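Local structure of hepatocyte growth factor-regulated tyrosine kinase substrate (Drosophila melanogaster, 1DVP) at residues A[62-65]-A[66-69]; A[76-79]-A[80-84]; A[104-107]-A[108-111]; A[111-114]-A[115-119]; A[128-131]-A[132-136]. The protein promotes endosome membrane invagination and multivesicular body formation, binds ubiquitin, and restrains tyrosine kinase receptor signalling by promoting degradation of active receptors. One frame throughout, in Å; residues are numbered along the deposited sequence.

Contact 1: residues A[62-65]-A[66-69]; sequences SLLV and LESI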
loop_
_atom_site.group_PDB
_atom_site.type_symbol
_atom_site.label_atom_id
_atom_site.label_comp_id
_atom_site.label_asym_id
_atom_site.label_seq_id
_atom_site.Cartn_x
_atom_site.Cartn_y
_atom_site.Cartn_z
ATOM N N SER A 62 -12.494 -23.391 -18.990
ATOM C CA SER A 62 -11.430 -23.282 -19.981
ATOM C C SER A 62 -11.560 -21.940 -20.707
ATOM O O SER A 62 -10.567 -21.399 -21.138
ATOM C CB SER A 62 -11.424 -24.467 -20.989
ATOM O OG SER A 62 -12.359 -24.306 -22.046
ATOM N N LEU A 63 -12.777 -21.400 -20.809
ATOM C CA LEU A 63 -12.980 -20.093 -21.432
ATOM C C LEU A 63 -12.378 -19.006 -20.533
ATOM O O LEU A 63 -11.860 -18.001 -21.021
ATOM C CB LEU A 63 -14.477 -19.813 -21.674
ATOM C CG LEU A 63 -15.077 -20.702 -22.770
ATOM C CD1 LEU A 63 -16.549 -20.410 -22.967
ATOM C CD2 LEU A 63 -14.311 -20.458 -24.082
ATOM N N LEU A 64 -12.485 -19.205 -19.218
ATOM C CA LEU A 64 -11.914 -18.284 -18.247
ATOM C C LEU A 64 -10.374 -18.346 -18.393
ATOM O O LEU A 64 -9.696 -17.316 -18.368
ATOM C CB LEU A 64 -12.334 -18.705 -16.831
ATOM C CG LEU A 64 -11.775 -17.825 -15.712
ATOM C CD1 LEU A 64 -12.156 -16.345 -15.930
ATOM C CD2 LEU A 64 -12.284 -18.320 -14.379
ATOM N N VAL A 65 -9.819 -19.550 -18.554
ATOM C CA VAL A 65 -8.377 -19.674 -18.724
ATOM C C VAL A 65 -7.980 -18.870 -19.968
ATOM O O VAL A 65 -7.000 -18.126 -19.970
ATOM C CB VAL A 65 -7.946 -21.181 -18.870
ATOM C CG1 VAL A 65 -6.455 -21.302 -19.283
ATOM C CG2 VAL A 65 -8.193 -21.897 -17.549
ATOM N N LEU A 66 -8.762 -19.024 -21.027
ATOM C CA LEU A 66 -8.511 -18.317 -22.277
ATOM C C LEU A 66 -8.562 -16.794 -22.106
ATOM O O LEU A 66 -7.712 -16.083 -22.603
ATOM C CB LEU A 66 -9.551 -18.757 -23.316
ATOM C CG LEU A 66 -9.108 -18.851 -24.792
ATOM C CD1 LEU A 66 -10.391 -18.749 -25.646
ATOM C CD2 LEU A 66 -8.073 -17.774 -25.192
ATOM N N GLU A 67 -9.560 -16.293 -21.399
ATOM C CA GLU A 67 -9.682 -14.863 -21.162
ATOM C C GLU A 67 -8.413 -14.329 -20.475
ATOM O O GLU A 67 -7.906 -13.252 -20.803
ATOM C CB GLU A 67 -10.900 -14.606 -20.293
ATOM C CG GLU A 67 -11.119 -13.144 -19.838
ATOM C CD GLU A 67 -12.338 -13.054 -18.909
ATOM O OE1 GLU A 67 -13.009 -14.112 -18.741
ATOM O OE2 GLU A 67 -12.625 -11.970 -18.349
ATOM N N SER A 68 -7.914 -15.116 -19.522
ATOM C CA SER A 68 -6.735 -14.760 -18.748
ATOM C C SER A 68 -5.436 -14.713 -19.512
ATOM O O SER A 68 -4.643 -13.808 -19.278
ATOM C CB SER A 68 -6.568 -15.710 -17.552
ATOM O OG SER A 68 -7.682 -15.610 -16.716
ATOM N N ILE A 69 -5.180 -15.674 -20.394
ATOM C CA ILE A 69 -3.905 -15.596 -21.109
ATOM C C ILE A 69 -3.942 -14.494 -22.175
ATOM O O ILE A 69 -2.924 -13.878 -22.476
ATOM C CB ILE A 69 -3.476 -16.982 -21.732
ATOM C CG1 ILE A 69 -4.471 -17.444 -22.805
ATOM C CG2 ILE A 69 -3.411 -18.044 -20.630
ATOM C CD1 ILE A 69 -3.939 -18.647 -23.639
#
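Leu64 lays its CD1 methyl against the carboxylate of Glu67 one turn further along helix 56-72, with Leu64 CD1 3.7 Å from Glu67 OE1. The two chains slant across one another and meet only near their ends. Both have CG anti to the backbone N (chi1 179° in Leu64, 175° in Glu67), and the extended glutamate chain brings its carboxylate beside the methyl. The oxygen touched by the methyl is the one that forms a salt bridge with Lys105 of helix 100-116, a partner outside this turn. Leu64 would probably keep some water from that oxygen.

A different arrangement is found at Ser68, whose buried hydroxyl bends back over the helix. Its OG stands 3.1 Å from Leu64 O, the same oxygen that accepts the backbone hydrogen bond from Ser68 N. Ser68 thus brings both its N-H and its hydroxyl to this one carbonyl. In the next pair, Ile69 N binds Val65 O at 3.1 Å, while Ile69 CG2 lies beyond Val65 O, 3.7 Å away, next to the N-H that binds it. Leu66 N to Ser62 O and Glu67 N to Leu63 O complete the run of i to i+4 bonds.

Helix 56-72 is surrounded here within the VHS superhelix. Leu64 and Ser68 meet Trp23 of helix 23-34, Val65 reaches helices 5-14 and 40-51, and Leu63, Leu66 and Glu67 face helix 100-116.

Contact 2: residues A[76-79]-A[80-84]; sequences PVHE and EVFTK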
loop_
_atom_site.group_PDB
_atom_site.type_symbol
_atom_site.label_atom_id
_atom_site.label_comp_id
_atom_site.label_asym_id
_atom_site.label_seq_id
_atom_site.Cartn_x
_atom_site.Cartn_y
_atom_site.Cartn_z
ATOM N N PRO A 76 2.321 -12.526 -28.079
ATOM C CA PRO A 76 2.539 -13.929 -28.457
ATOM C C PRO A 76 1.221 -14.750 -28.476
ATOM O O PRO A 76 1.006 -15.612 -29.341
ATOM C CB PRO A 76 3.519 -14.415 -27.395
ATOM C CG PRO A 76 4.337 -13.204 -27.122
ATOM C CD PRO A 76 3.280 -12.108 -27.045
ATOM N N VAL A 77 0.342 -14.454 -27.517
ATOM C CA VAL A 77 -0.930 -15.142 -27.418
ATOM C C VAL A 77 -1.966 -14.535 -28.378
ATOM O O VAL A 77 -2.718 -15.252 -29.015
ATOM C CB VAL A 77 -1.441 -15.114 -25.933
ATOM C CG1 VAL A 77 -2.916 -15.448 -25.849
ATOM C CG2 VAL A 77 -0.629 -16.108 -25.108
ATOM N N HIS A 78 -1.983 -13.217 -28.486
ATOM C CA HIS A 78 -2.935 -12.537 -29.357
ATOM C C HIS A 78 -2.812 -12.991 -30.802
ATOM O O HIS A 78 -3.801 -13.179 -31.499
ATOM C CB HIS A 78 -2.730 -11.025 -29.262
ATOM C CG HIS A 78 -2.887 -10.488 -27.867
ATOM N ND1 HIS A 78 -2.490 -9.218 -27.507
ATOM C CD2 HIS A 78 -3.423 -11.045 -26.752
ATOM C CE1 HIS A 78 -2.776 -9.018 -26.232
ATOM N NE2 HIS A 78 -3.345 -10.109 -25.754
ATOM N N GLU A 79 -1.587 -13.190 -31.245
ATOM C CA GLU A 79 -1.360 -13.608 -32.614
ATOM C C GLU A 79 -1.747 -15.055 -32.837
ATOM O O GLU A 79 -2.250 -15.401 -33.908
ATOM C CB GLU A 79 0.100 -13.367 -32.971
ATOM C CG GLU A 79 0.408 -11.891 -33.026
ATOM C CD GLU A 79 1.871 -11.575 -32.823
ATOM O OE1 GLU A 79 2.185 -10.370 -32.706
ATOM O OE2 GLU A 79 2.704 -12.513 -32.770
ATOM N N GLU A 80 -1.533 -15.892 -31.830
ATOM C CA GLU A 80 -1.877 -17.297 -31.933
ATOM C C GLU A 80 -3.375 -17.450 -31.952
ATOM O O GLU A 80 -3.912 -18.255 -32.705
ATOM C CB GLU A 80 -1.356 -18.090 -30.725
ATOM C CG GLU A 80 -1.959 -19.503 -30.633
ATOM C CD GLU A 80 -1.386 -20.460 -31.673
ATOM O OE1 GLU A 80 -2.072 -21.429 -32.072
ATOM O OE2 GLU A 80 -0.230 -20.247 -32.087
ATOM N N VAL A 81 -4.034 -16.655 -31.114
ATOM C CA VAL A 81 -5.477 -16.713 -30.946
ATOM C C VAL A 81 -6.424 -16.043 -31.967
ATOM O O VAL A 81 -7.320 -16.709 -32.506
ATOM C CB VAL A 81 -5.853 -16.186 -29.533
ATOM C CG1 VAL A 81 -7.345 -16.065 -29.399
ATOM C CG2 VAL A 81 -5.281 -17.118 -28.454
ATOM N N PHE A 82 -6.240 -14.742 -32.207
ATOM C CA PHE A 82 -7.127 -13.987 -33.082
ATOM C C PHE A 82 -6.814 -14.067 -34.572
ATOM O O PHE A 82 -6.328 -13.108 -35.187
ATOM C CB PHE A 82 -7.169 -12.522 -32.621
ATOM C CG PHE A 82 -7.588 -12.362 -31.179
ATOM C CD1 PHE A 82 -6.744 -11.760 -30.261
ATOM C CD2 PHE A 82 -8.816 -12.851 -30.738
ATOM C CE1 PHE A 82 -7.117 -11.647 -28.913
ATOM C CE2 PHE A 82 -9.202 -12.746 -29.395
ATOM C CZ PHE A 82 -8.359 -12.148 -28.484
ATOM N N THR A 83 -7.066 -15.236 -35.134
ATOM C CA THR A 83 -6.876 -15.433 -36.542
ATOM C C THR A 83 -8.278 -15.631 -37.096
ATOM O O THR A 83 -9.264 -15.766 -36.354
ATOM C CB THR A 83 -6.050 -16.697 -36.867
ATOM O OG1 THR A 83 -6.722 -17.861 -36.378
ATOM C CG2 THR A 83 -4.667 -16.609 -36.263
ATOM N N LYS A 84 -8.344 -15.647 -38.414
ATOM C CA LYS A 84 -9.568 -15.846 -39.142
ATOM C C LYS A 84 -10.247 -17.139 -38.698
ATOM O O LYS A 84 -11.387 -17.126 -38.229
ATOM C CB LYS A 84 -9.222 -15.905 -40.627
ATOM C CG LYS A 84 -7.792 -16.465 -40.898
ATOM C CD LYS A 84 -7.640 -17.942 -40.498
ATOM C CE LYS A 84 -6.256 -18.508 -40.781
ATOM N NZ LYS A 84 -5.158 -17.939 -39.924
#
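The closing turn of helix 74-81 in the VHS domain and the inverse gamma turn centred on Phe82 bring Phe82 back beside His78. Just beyond, Thr83 OG1 accepts a hydrogen bond from Asn86 N as the N-cap of helix 84-96. Phe82 N reaches His78 O at 3.0 Å, and the ring follows: with CG beside its own N (chi1 -56°), Phe82 CD1 comes obliquely to 3.5 Å from that same His78 O. One face of the ring carries Val81 CG1, 3.7 Å above its plane and offset toward the rim.

One residue earlier Val77 and Val81 lie side by side and point the same way, Val77 CG1 3.9 Å from Val81 CG2, alongside the 2.8 Å bond from Val81 N to Val77 O. Beyond the turn, Thr83 CG2 sits 3.6 Å from Glu79 O.

His78 NE2 is hydrogen-bonded to Val70 O of helix 56-72. Because a carbonyl can only accept, NE2 carries a proton, and this bond probably helps fix the rotation of the imidazole. With NE2 satisfied in this way, the ring can probably be buried among aromatic neighbours, where it meets Phe117 edge-to-face.

Contact 3: residues A[104-107]-A[108-111]; sequences QKML and ELVQ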
loop_
_atom_site.group_PDB
_atom_site.type_symbol
_atom_site.label_atom_id
_atom_site.label_comp_id
_atom_site.label_asym_id
_atom_site.label_seq_id
_atom_site.Cartn_x
_atom_site.Cartn_y
_atom_site.Cartn_z
ATOM N N GLN A 104 -22.929 -18.061 -23.656
ATOM C CA GLN A 104 -22.984 -16.708 -23.111
ATOM C C GLN A 104 -21.580 -16.177 -22.813
ATOM O O GLN A 104 -21.262 -15.022 -23.111
ATOM C CB GLN A 104 -23.813 -16.665 -21.823
ATOM C CG GLN A 104 -25.323 -16.633 -22.054
ATOM C CD GLN A 104 -25.688 -15.829 -23.289
ATOM O OE1 GLN A 104 -25.832 -16.388 -24.360
ATOM N NE2 GLN A 104 -25.808 -14.516 -23.146
ATOM N N LYS A 105 -20.739 -17.031 -22.245
ATOM C CA LYS A 105 -19.390 -16.612 -21.900
ATOM C C LYS A 105 -18.589 -16.314 -23.154
ATOM O O LYS A 105 -17.809 -15.362 -23.187
ATOM C CB LYS A 105 -18.693 -17.690 -21.048
ATOM C CG LYS A 105 -17.272 -17.322 -20.601
ATOM C CD LYS A 105 -17.232 -16.072 -19.711
ATOM C CE LYS A 105 -15.771 -15.653 -19.445
ATOM N NZ LYS A 105 -15.669 -14.543 -18.453
ATOM N N MET A 106 -18.792 -17.110 -24.195
ATOM C CA MET A 106 -18.056 -16.896 -25.440
ATOM C C MET A 106 -18.501 -15.601 -26.125
ATOM O O MET A 106 -17.679 -14.875 -26.702
ATOM C CB MET A 106 -18.249 -18.079 -26.383
ATOM C CG MET A 106 -17.349 -18.078 -27.615
ATOM S SD MET A 106 -15.544 -18.282 -27.265
ATOM C CE MET A 106 -15.055 -16.598 -27.298
ATOM N N LEU A 107 -19.802 -15.322 -26.057
ATOM C CA LEU A 107 -20.374 -14.129 -26.658
ATOM C C LEU A 107 -19.791 -12.909 -25.966
ATOM O O LEU A 107 -19.423 -11.937 -26.610
ATOM C CB LEU A 107 -21.904 -14.152 -26.534
ATOM C CG LEU A 107 -22.699 -14.300 -27.857
ATOM C CD1 LEU A 107 -21.815 -14.804 -29.003
ATOM C CD2 LEU A 107 -23.896 -15.233 -27.617
ATOM N N GLU A 108 -19.711 -12.969 -24.647
ATOM C CA GLU A 108 -19.119 -11.890 -23.857
ATOM C C GLU A 108 -17.635 -11.655 -24.245
ATOM O O GLU A 108 -17.224 -10.518 -24.445
ATOM C CB GLU A 108 -19.225 -12.250 -22.362
ATOM C CG GLU A 108 -18.393 -11.395 -21.380
ATOM C CD GLU A 108 -18.094 -12.169 -20.073
ATOM O OE1 GLU A 108 -16.906 -12.379 -19.750
ATOM O OE2 GLU A 108 -19.055 -12.591 -19.383
ATOM N N LEU A 109 -16.856 -12.728 -24.376
ATOM C CA LEU A 109 -15.431 -12.629 -24.709
ATOM C C LEU A 109 -15.238 -12.018 -26.090
ATOM O O LEU A 109 -14.407 -11.138 -26.280
ATOM C CB LEU A 109 -14.742 -14.010 -24.629
ATOM C CG LEU A 109 -14.693 -14.668 -23.223
ATOM C CD1 LEU A 109 -13.956 -15.986 -23.296
ATOM C CD2 LEU A 109 -14.003 -13.772 -22.210
ATOM N N VAL A 110 -16.020 -12.488 -27.056
ATOM C CA VAL A 110 -15.928 -11.946 -28.412
ATOM C C VAL A 110 -16.086 -10.428 -28.400
ATOM O O VAL A 110 -15.337 -9.739 -29.034
ATOM C CB VAL A 110 -17.022 -12.520 -29.311
ATOM C CG1 VAL A 110 -17.161 -11.625 -30.594
ATOM C CG2 VAL A 110 -16.700 -13.960 -29.666
ATOM N N GLN A 111 -17.079 -9.933 -27.662
ATOM C CA GLN A 111 -17.386 -8.505 -27.542
ATOM C C GLN A 111 -16.314 -7.783 -26.734
ATOM O O GLN A 111 -15.880 -6.672 -27.083
ATOM C CB GLN A 111 -18.766 -8.338 -26.877
ATOM C CG GLN A 111 -19.095 -6.932 -26.452
ATOM C CD GLN A 111 -20.477 -6.811 -25.809
ATOM O OE1 GLN A 111 -20.733 -7.352 -24.720
ATOM N NE2 GLN A 111 -21.383 -6.114 -26.494
#
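Lys105 and Glu108 slant toward one another on the surface of helix 100-116 and join in a salt bridge, Lys105 NZ 2.8 Å from Glu108 OE1. The ammonium comes in on the syn side of the carboxylate oxygen, 24° out of the carboxylate plane. A bend at its second torsion (chi2 62°) steers the lysine chain toward the following turn, after which it runs straight out to NZ. On the way it passes Leu109, whose CD2 touches Lys105 CE at 3.8 Å. Since NZ also pairs with Glu67 of helix 56-72, one lysine serves two carboxylates and probably offsets their mutual repulsion. A methionine in its place would keep much of the hydrocarbon but would probably leave Glu67 and Glu108 without their shared cation, free to push apart.

Met106 approaches quite differently, roughly at right angles to both of its partners. Its chain is bent at chi2 and chi3, which swings the methyl end round so that Met106 CE lies 3.7 Å from Leu109 CB and 3.9 Å from Val110 CG2. Val110 N meanwhile binds Met106 O at 2.9 Å.

Within the VHS superhelix the lysine side of the helix packs on Leu63 and Cys60 of helix 56-72. Met106 meets Phe90 and Leu94 of helix 84-96, and Leu107 meets Leu94, whereas Val110 rests on Met130 of helix 125-135.

Contact 4: residues A[111-114]-A[115-119]; sequences QTWA and YAFRS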
loop_
_atom_site.group_PDB
_atom_site.type_symbol
_atom_site.label_atom_id
_atom_site.label_comp_id
_atom_site.label_asym_id
_atom_site.label_seq_id
_atom_site.Cartn_x
_atom_site.Cartn_y
_atom_site.Cartn_z
ATOM N N GLN A 111 -17.079 -9.933 -27.662
ATOM C CA GLN A 111 -17.386 -8.505 -27.542
ATOM C C GLN A 111 -16.314 -7.783 -26.734
ATOM O O GLN A 111 -15.880 -6.672 -27.083
ATOM C CB GLN A 111 -18.766 -8.338 -26.877
ATOM C CG GLN A 111 -19.095 -6.932 -26.452
ATOM C CD GLN A 111 -20.477 -6.811 -25.809
ATOM O OE1 GLN A 111 -20.733 -7.352 -24.720
ATOM N NE2 GLN A 111 -21.383 -6.114 -26.494
ATOM N N THR A 112 -15.881 -8.405 -25.634
ATOM C CA THR A 112 -14.824 -7.805 -24.834
ATOM C C THR A 112 -13.614 -7.628 -25.724
ATOM O O THR A 112 -12.977 -6.583 -25.748
ATOM C CB THR A 112 -14.395 -8.714 -23.672
ATOM O OG1 THR A 112 -15.457 -8.779 -22.707
ATOM C CG2 THR A 112 -13.079 -8.145 -23.034
ATOM N N TRP A 113 -13.301 -8.677 -26.462
ATOM C CA TRP A 113 -12.145 -8.623 -27.325
ATOM C C TRP A 113 -12.316 -7.635 -28.484
ATOM O O TRP A 113 -11.348 -6.998 -28.920
ATOM C CB TRP A 113 -11.833 -10.036 -27.819
ATOM C CG TRP A 113 -11.378 -10.960 -26.682
ATOM C CD1 TRP A 113 -10.723 -10.581 -25.541
ATOM C CD2 TRP A 113 -11.451 -12.388 -26.648
ATOM N NE1 TRP A 113 -10.381 -11.682 -24.801
ATOM C CE2 TRP A 113 -10.807 -12.812 -25.451
ATOM C CE3 TRP A 113 -11.981 -13.365 -27.507
ATOM C CZ2 TRP A 113 -10.684 -14.173 -25.098
ATOM C CZ3 TRP A 113 -11.854 -14.736 -27.146
ATOM C CH2 TRP A 113 -11.212 -15.114 -25.957
ATOM N N ALA A 114 -13.545 -7.513 -28.985
ATOM C CA ALA A 114 -13.793 -6.576 -30.073
ATOM C C ALA A 114 -13.456 -5.175 -29.579
ATOM O O ALA A 114 -12.755 -4.435 -30.262
ATOM C CB ALA A 114 -15.265 -6.654 -30.536
ATOM N N TYR A 115 -13.921 -4.802 -28.389
ATOM C CA TYR A 115 -13.601 -3.473 -27.876
ATOM C C TYR A 115 -12.161 -3.317 -27.382
ATOM O O TYR A 115 -11.563 -2.228 -27.502
ATOM C CB TYR A 115 -14.547 -3.062 -26.759
ATOM C CG TYR A 115 -15.884 -2.651 -27.258
ATOM C CD1 TYR A 115 -16.876 -3.612 -27.533
ATOM C CD2 TYR A 115 -16.158 -1.313 -27.530
ATOM C CE1 TYR A 115 -18.120 -3.240 -28.079
ATOM C CE2 TYR A 115 -17.392 -0.926 -28.081
ATOM C CZ TYR A 115 -18.370 -1.904 -28.349
ATOM O OH TYR A 115 -19.593 -1.535 -28.862
ATOM N N ALA A 116 -11.602 -4.390 -26.823
ATOM C CA ALA A 116 -10.230 -4.332 -26.337
ATOM C C ALA A 116 -9.248 -4.011 -27.479
ATOM O O ALA A 116 -8.429 -3.106 -27.361
ATOM C CB ALA A 116 -9.833 -5.659 -25.642
ATOM N N PHE A 117 -9.319 -4.750 -28.577
ATOM C CA PHE A 117 -8.406 -4.489 -29.691
ATOM C C PHE A 117 -8.990 -3.563 -30.756
ATOM O O PHE A 117 -8.571 -3.622 -31.919
ATOM C CB PHE A 117 -7.976 -5.808 -30.346
ATOM C CG PHE A 117 -7.334 -6.756 -29.391
ATOM C CD1 PHE A 117 -8.112 -7.620 -28.627
ATOM C CD2 PHE A 117 -5.957 -6.739 -29.199
ATOM C CE1 PHE A 117 -7.532 -8.447 -27.691
ATOM C CE2 PHE A 117 -5.363 -7.571 -28.254
ATOM C CZ PHE A 117 -6.162 -8.428 -27.499
ATOM N N ARG A 118 -9.931 -2.705 -30.358
ATOM C CA ARG A 118 -10.590 -1.809 -31.292
ATOM C C ARG A 118 -9.647 -0.887 -32.074
ATOM O O ARG A 118 -9.915 -0.588 -33.244
ATOM C CB ARG A 118 -11.675 -0.972 -30.590
ATOM C CG ARG A 118 -11.183 0.139 -29.682
ATOM C CD ARG A 118 -12.357 0.810 -28.939
ATOM N NE ARG A 118 -13.324 1.420 -29.849
ATOM C CZ ARG A 118 -14.471 1.991 -29.470
ATOM N NH1 ARG A 118 -14.815 2.034 -28.190
ATOM N NH2 ARG A 118 -15.274 2.534 -30.380
ATOM N N SER A 119 -8.547 -0.471 -31.453
ATOM C CA SER A 119 -7.584 0.430 -32.096
ATOM C C SER A 119 -6.304 -0.247 -32.580
ATOM O O SER A 119 -5.282 0.415 -32.836
ATOM C CB SER A 119 -7.225 1.556 -31.139
ATOM O OG SER A 119 -8.354 2.382 -30.914
#
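Phe117 N binds Trp113 O at 3.0 Å in an almost straight bond (N-H...O 176°). Ala116 N reaches Thr112 O at 2.8 Å. Tyr115 N in turn meets Gln111 O at 3.0 Å. Thr112 OG1 turns back to Glu108 O, one helical turn earlier. Two of these carbonyls are used again: Tyr115 CD1 stands 3.2 Å from Gln111 O and Phe117 CD1 3.3 Å from Trp113 O, each oxygen lying in the plane of the ring at its edge. Such aryl C-H edges are weakly positive and suit a carbonyl oxygen.

This is the C-terminal end of helix 100-116 in the VHS domain; Phe117 is the first residue to depart from helical angles. The ring of Tyr115 stands beside its own N (chi1 -76°), parallel in direction to the side chain of Gln111, with Gln111 CG 4.1 Å from Tyr115 CD1. Were this tyrosine ring cut back to an alanine, the Gln111 methylene and Leu143 would probably lose their neighbour, and the glutamine chain would be freer to turn. On the buried side, Trp113 CD1 meets Phe117 CE1 obliquely at 4.4 Å. Phe82 meets the indole edge-to-face, and Phe117 packs against His78 and Tyr123.

Contact 5: residues A[128-131]-A[132-136]; sequences DTMT and ILKAK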
loop_
_atom_site.group_PDB
_atom_site.type_symbol
_atom_site.label_atom_id
_atom_site.label_comp_id
_atom_site.label_asym_id
_atom_site.label_seq_id
_atom_site.Cartn_x
_atom_site.Cartn_y
_atom_site.Cartn_z
ATOM N N ASP A 128 -15.484 -8.313 -36.692
ATOM C CA ASP A 128 -16.368 -8.787 -37.748
ATOM C C ASP A 128 -17.186 -10.009 -37.355
ATOM O O ASP A 128 -18.360 -10.127 -37.735
ATOM C CB ASP A 128 -15.543 -9.067 -38.990
ATOM C CG ASP A 128 -15.002 -7.800 -39.599
ATOM O OD1 ASP A 128 -13.874 -7.838 -40.122
ATOM O OD2 ASP A 128 -15.710 -6.764 -39.555
ATOM N N THR A 129 -16.565 -10.915 -36.600
ATOM C CA THR A 129 -17.257 -12.102 -36.134
ATOM C C THR A 129 -18.432 -11.618 -35.310
ATOM O O THR A 129 -19.483 -12.233 -35.293
ATOM C CB THR A 129 -16.359 -12.981 -35.238
ATOM O OG1 THR A 129 -15.320 -13.568 -36.033
ATOM C CG2 THR A 129 -17.178 -14.093 -34.570
ATOM N N MET A 130 -18.258 -10.509 -34.611
ATOM C CA MET A 130 -19.368 -10.014 -33.830
ATOM C C MET A 130 -20.413 -9.449 -34.779
ATOM O O MET A 130 -21.611 -9.620 -34.561
ATOM C CB MET A 130 -18.924 -8.942 -32.846
ATOM C CG MET A 130 -19.998 -8.652 -31.810
ATOM S SD MET A 130 -19.521 -7.510 -30.504
ATOM C CE MET A 130 -21.038 -7.141 -29.753
ATOM N N THR A 131 -19.955 -8.785 -35.835
ATOM C CA THR A 131 -20.853 -8.206 -36.829
ATOM C C THR A 131 -21.814 -9.305 -37.274
ATOM O O THR A 131 -23.032 -9.187 -37.167
ATOM C CB THR A 131 -20.064 -7.714 -38.066
ATOM O OG1 THR A 131 -18.926 -6.952 -37.646
ATOM C CG2 THR A 131 -20.939 -6.841 -38.930
ATOM N N ILE A 132 -21.226 -10.389 -37.753
ATOM C CA ILE A 132 -21.960 -11.539 -38.233
ATOM C C ILE A 132 -22.854 -12.195 -37.182
ATOM O O ILE A 132 -23.939 -12.665 -37.492
ATOM C CB ILE A 132 -20.983 -12.583 -38.757
ATOM C CG1 ILE A 132 -20.109 -11.954 -39.846
ATOM C CG2 ILE A 132 -21.740 -13.787 -39.250
ATOM C CD1 ILE A 132 -19.137 -12.911 -40.514
ATOM N N LEU A 133 -22.383 -12.246 -35.940
ATOM C CA LEU A 133 -23.152 -12.845 -34.860
ATOM C C LEU A 133 -24.279 -11.906 -34.449
ATOM O O LEU A 133 -25.365 -12.358 -34.093
ATOM C CB LEU A 133 -22.238 -13.148 -33.657
ATOM C CG LEU A 133 -21.211 -14.282 -33.806
ATOM C CD1 LEU A 133 -20.034 -14.029 -32.888
ATOM C CD2 LEU A 133 -21.858 -15.629 -33.491
ATOM N N LYS A 134 -24.023 -10.600 -34.481
ATOM C CA LYS A 134 -25.060 -9.634 -34.114
ATOM C C LYS A 134 -26.029 -9.519 -35.283
ATOM O O LYS A 134 -27.182 -9.113 -35.118
ATOM C CB LYS A 134 -24.459 -8.256 -33.777
ATOM C CG LYS A 134 -24.135 -8.059 -32.297
ATOM C CD LYS A 134 -23.570 -6.670 -31.991
ATOM C CE LYS A 134 -24.644 -5.581 -31.890
ATOM N NZ LYS A 134 -25.311 -5.544 -30.549
ATOM N N ALA A 135 -25.547 -9.908 -36.458
ATOM C CA ALA A 135 -26.344 -9.886 -37.676
ATOM C C ALA A 135 -27.098 -11.205 -37.837
ATOM O O ALA A 135 -28.156 -11.247 -38.452
ATOM C CB ALA A 135 -25.438 -9.641 -38.883
ATOM N N LYS A 136 -26.549 -12.275 -37.273
ATOM C CA LYS A 136 -27.163 -13.604 -37.345
ATOM C C LYS A 136 -28.287 -13.806 -36.313
ATOM O O LYS A 136 -28.895 -14.873 -36.250
ATOM C CB LYS A 136 -26.090 -14.675 -37.140
ATOM C CG LYS A 136 -26.593 -16.094 -37.232
ATOM C CD LYS A 136 -25.607 -17.064 -36.610
ATOM C CE LYS A 136 -24.177 -16.765 -37.024
ATOM N NZ LYS A 136 -24.047 -16.589 -38.500
#
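Two first torsions bring Thr129 and Leu133 together on helix 125-135 of the VHS domain: Thr129 sets its CG2 anti to the backbone N, while Leu133 holds CG beside its own N (chi1 -70°). The side chains then run side by side and point the same way. Leu133 CD1 comes to 3.3 Å from Thr129 CG2, shorter than ordinary carbon contact, so the exact spacing is doubtful although the neighbourhood is clear. The same leucine branch also hangs over Thr129 O, which accepts the bond from Leu133 N at 3.0 Å.

Met130 and Lys134 form a second parallel pair. Met130 sets CG anti to the backbone N (chi1 -167°) and continues extended to its methyl, Met130 CE lying near Lys134 CD, again modelled rather close. Lys134 bends at its third and fourth torsions, taking its amine away from the thioether. Beneath the pair, Lys134 N meets Met130 O at 2.6 Å. Ile132 N takes Asp128 O at 2.9 Å, and Ile132 CG1 comes within 3.3 Å of Asp128 O. Toward the helix end the pattern weakens: the bond from Ala135 N to Thr131 O is weak, bent to 126°.

Met130 also packs on Val110 and Gln111 of helix 100-116, and Leu133 on Ser91 and Glu95 of helix 84-96. Both threonine hydroxyls turn back to main-chain oxygens, Thr129 OG1 to Ala125 O and Thr131 OG1 to Lys127 O. For the buried Thr129 this satisfies the hydroxyl within its own helix, leaving its methyl for apolar packing, while hydrocarbon parts of Met130 and Lys134 meet where the core gives way to the surface.

In the fold
From the N terminus the five contacts follow in series, each local to one helix or its C-terminal end, contact 2 running on to the cap of helix 84-96; none encloses a long loop, nests in or crosses another. Contact 1 on helix 56-72 touches contact 2 on helix 74-81 through Ile69 and Val77. Contacts 3 and 4 share Gln111 on helix 100-116. That helix ties the set together: contact 3 joins contact 1 by the salt bridge of Lys105 with Glu67, contact 4 also reaches contact 1 where Trp113 packs on Leu66 and meets contact 2 through an aromatic cluster, and both touch contact 5 on helix 125-135 at Met130. All belong to the VHS domain.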